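Local coordinates for protein beta-n-acetylhexosaminidase (PDB 2YLA) that hydrolyses terminal beta-linked N-acetylhexosamine residues as a family 20 glycoside hydrolase, probably trimming N-glycans as a pneumococcal virulence factor, at residues A[81-86]-A[331-336]. The protein carries 1 engineered substitution. Numbering follows the deposited sequence.
Sequences KAYYDD and DRPSAE. With NAG (2-acetamido-2-deoxy-beta-D-glucopyranose), chain E; MAN (alpha-D-mannopyranose), chain B; EDO (1,2-ethanediol), chain I.
Pro-333 packs over one face of the Tyr-84 ring, its CB lying 3.5 Å from Tyr-84 CD2, a worked example of a proline set on an aromatic face between a helix and a loop. The proline sits in a type I turn from Arg-332 to Ala-335, in the loop after barrel strand 321-329 of this TIM-barrel domain; Tyr-83 and Tyr-84 come where helix 69-84 runs out. With CG anti to the backbone N (chi1 168°), the Tyr-84 ring swings across to Pro-333, the two side chains sliding past each other in opposite directions, and its OH ends 3.3 Å from Ser-334 CA. Tyr-83 meets Pro-333 head-on, its OH 3.4 Å from Pro-333 CG. This close packing round the proline is the tight part. Back toward strand 321-329 the contact loosens: one water, in the plane of the Tyr-83 ring, lies 2.6 Å from Tyr-83 OH and donates to Asp-331 O at 2.7 Å. The CB of Asp-331 is directed away from 81-86, and its carboxylate accepts from O4 of N-acetylglucosamine at OD1 and O3 of mannose at OD2, with Arg-19 in a long, weak ion pair. Mostly van der Waals packing and a bridging water thus join helix to loop, while the acceptor-rich carboxylate suits sugar hydroxyls.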
loop_
_atom_site.group_PDB
_atom_site.type_symbol
_atom_site.label_atom_id
_atom_site.label_comp_id
_atom_site.label_asym_id
_atom_site.label_seq_id
_atom_site.Cartn_x
_atom_site.Cartn_y
_atom_site.Cartn_z
ATOM N N LYS A 81 -5.515 16.482 12.283
ATOM C CA LYS A 81 -6.198 16.561 13.570
ATOM C C LYS A 81 -7.667 16.932 13.405
ATOM O O LYS A 81 -8.503 16.527 14.212
ATOM C CB LYS A 81 -5.496 17.561 14.492
ATOM C CG LYS A 81 -4.192 17.043 15.074
ATOM C CD LYS A 81 -3.513 18.088 15.937
ATOM C CE LYS A 81 -2.345 17.484 16.698
ATOM N NZ LYS A 81 -1.729 18.469 17.622
ATOM N N ALA A 82 -7.973 17.704 12.362
ATOM C CA ALA A 82 -9.354 18.050 12.027
ATOM C C ALA A 82 -10.121 16.807 11.593
ATOM O O ALA A 82 -11.309 16.667 11.892
ATOM C CB ALA A 82 -9.403 19.113 10.943
ATOM N N TYR A 83 -9.431 15.910 10.888
ATOM C CA TYR A 83 -9.998 14.617 10.531
ATOM C C TYR A 83 -10.148 13.730 11.769
ATOM O O TYR A 83 -11.226 13.183 12.026
ATOM C CB TYR A 83 -9.158 13.902 9.458
ATOM C CG TYR A 83 -9.496 12.432 9.353
ATOM C CD1 TYR A 83 -10.750 12.019 8.895
ATOM C CD2 TYR A 83 -8.582 11.456 9.742
ATOM C CE1 TYR A 83 -11.080 10.675 8.818
ATOM C CE2 TYR A 83 -8.904 10.105 9.670
ATOM C CZ TYR A 83 -10.154 9.726 9.205
ATOM O OH TYR A 83 -10.484 8.397 9.125
ATOM N N TYR A 84 -9.055 13.588 12.516
ATOM C CA TYR A 84 -9.025 12.775 13.728
ATOM C C TYR A 84 -7.746 13.044 14.519
ATOM O O TYR A 84 -6.651 12.649 14.106
ATOM C CB TYR A 84 -9.163 11.279 13.392
ATOM C CG TYR A 84 -8.854 10.347 14.545
ATOM C CD1 TYR A 84 -9.691 10.282 15.662
ATOM C CD2 TYR A 84 -7.727 9.530 14.518
ATOM C CE1 TYR A 84 -9.407 9.429 16.725
ATOM C CE2 TYR A 84 -7.439 8.669 15.572
ATOM C CZ TYR A 84 -8.281 8.625 16.672
ATOM O OH TYR A 84 -7.995 7.777 17.716
ATOM N N ASP A 85 -7.897 13.727 15.650
ATOM C CA ASP A 85 -6.777 14.040 16.531
ATOM C C ASP A 85 -6.377 12.796 17.322
ATOM O O ASP A 85 -6.886 12.551 18.421
ATOM C CB ASP A 85 -7.144 15.192 17.474
ATOM C CG ASP A 85 -5.933 15.805 18.167
ATOM O OD1 ASP A 85 -4.834 15.201 18.155
ATOM O OD2 ASP A 85 -6.088 16.908 18.734
ATOM N N ASP A 86 -5.463 12.019 16.745
ATOM C CA ASP A 86 -4.994 10.773 17.341
ATOM C C ASP A 86 -4.111 11.058 18.558
ATOM O O ASP A 86 -3.118 11.784 18.447
ATOM C CB ASP A 86 -4.225 9.953 16.299
ATOM C CG ASP A 86 -4.208 8.464 16.606
ATOM O OD1 ASP A 86 -4.105 8.085 17.791
ATOM O OD2 ASP A 86 -4.290 7.663 15.650
ATOM N N ASP A 331 -11.066 2.513 9.422
ATOM C CA ASP A 331 -12.223 3.373 9.111
ATOM C C ASP A 331 -12.722 4.178 10.314
ATOM O O ASP A 331 -13.011 5.370 10.189
ATOM C CB ASP A 331 -13.360 2.551 8.495
ATOM C CG ASP A 331 -12.998 1.981 7.132
ATOM O OD1 ASP A 331 -11.858 1.502 6.964
ATOM O OD2 ASP A 331 -13.859 2.005 6.227
ATOM N N ARG A 332 -12.837 3.519 11.465
ATOM C CA ARG A 332 -12.916 4.218 12.742
ATOM C C ARG A 332 -11.521 4.171 13.363
ATOM O O ARG A 332 -11.124 3.141 13.909
ATOM C CB ARG A 332 -13.937 3.572 13.683
ATOM C CG ARG A 332 -15.401 3.723 13.268
ATOM C CD ARG A 332 -15.927 2.455 12.617
ATOM N NE ARG A 332 -15.528 1.268 13.374
ATOM C CZ ARG A 332 -15.486 0.038 12.876
ATOM N NH1 ARG A 332 -15.825 -0.179 11.613
ATOM N NH2 ARG A 332 -15.099 -0.975 13.641
ATOM N N PRO A 333 -10.764 5.279 13.272
ATOM C CA PRO A 333 -9.371 5.245 13.719
ATOM C C PRO A 333 -9.197 5.219 15.241
ATOM O O PRO A 333 -8.090 4.977 15.727
ATOM C CB PRO A 333 -8.771 6.523 13.116
ATOM C CG PRO A 333 -9.819 7.085 12.199
ATOM C CD PRO A 333 -11.120 6.592 12.712
ATOM N N SER A 334 -10.279 5.457 15.981
ATOM C CA SER A 334 -10.243 5.381 17.443
ATOM C C SER A 334 -10.320 3.936 17.954
ATOM O O SER A 334 -10.151 3.689 19.150
ATOM C CB SER A 334 -11.351 6.238 18.061
ATOM O OG SER A 334 -12.628 5.745 17.707
ATOM N N ALA A 335 -10.575 2.992 17.050
ATOM C CA ALA A 335 -10.543 1.572 17.394
ATOM C C ALA A 335 -9.110 1.139 17.679
ATOM O O ALA A 335 -8.166 1.629 17.052
ATOM C CB ALA A 335 -11.144 0.731 16.280
ATOM N N GLU A 336 -8.960 0.227 18.633
ATOM C CA GLU A 336 -7.648 -0.224 19.082
ATOM C C GLU A 336 -6.942 -1.056 18.011
ATOM O O GLU A 336 -7.528 -1.989 17.456
ATOM C CB GLU A 336 -7.797 -1.036 20.373
ATOM C CG GLU A 336 -6.512 -1.208 21.183
ATOM C CD GLU A 336 -6.703 -2.069 22.428
ATOM O OE1 GLU A 336 -7.828 -2.105 22.978
ATOM O OE2 GLU A 336 -5.721 -2.715 22.859
HETATM C C1 NAG E . -13.436 0.514 1.047
HETATM C C2 NAG E . -12.398 1.660 0.926
HETATM C C3 NAG E . -11.460 1.850 2.123
HETATM C C4 NAG E . -11.993 1.149 3.359
HETATM C C5 NAG E . -12.192 -0.326 3.024
HETATM C C6 NAG E . -12.615 -1.130 4.248
HETATM C C7 NAG E . -10.743 0.689 -0.710
HETATM C C8 NAG E . -10.102 0.943 -2.040
HETATM N N2 NAG E . -11.624 1.619 -0.318
HETATM O O3 NAG E . -11.297 3.225 2.391
HETATM O O4 NAG E . -11.088 1.322 4.425
HETATM O O5 NAG E . -13.169 -0.510 2.010
HETATM O O6 NAG E . -13.949 -0.829 4.598
HETATM O O7 NAG E . -10.443 -0.321 -0.073
HETATM C C1 MAN B . -16.930 0.037 1.098
HETATM C C2 MAN B . -15.713 0.435 1.944
HETATM C C3 MAN B . -16.159 1.382 3.064
HETATM C C4 MAN B . -16.937 2.578 2.517
HETATM C C5 MAN B . -18.052 2.122 1.573
HETATM C C6 MAN B . -18.710 3.298 0.858
HETATM O O2 MAN B . -14.762 1.109 1.130
HETATM O O3 MAN B . -15.046 1.855 3.785
HETATM O O4 MAN B . -17.478 3.316 3.591
HETATM O O5 MAN B . -17.556 1.213 0.599
HETATM O O6 MAN B . -20.086 3.325 1.169
HETATM C C1 EDO I . -14.039 7.011 15.015
HETATM O O1 EDO I . -12.880 7.836 15.178
HETATM C C2 EDO I . -15.151 7.808 14.343
HETATM O O2 EDO I . -15.736 7.022 13.295
HETATM O O HOH W 1 -12.750 7.409 8.473
#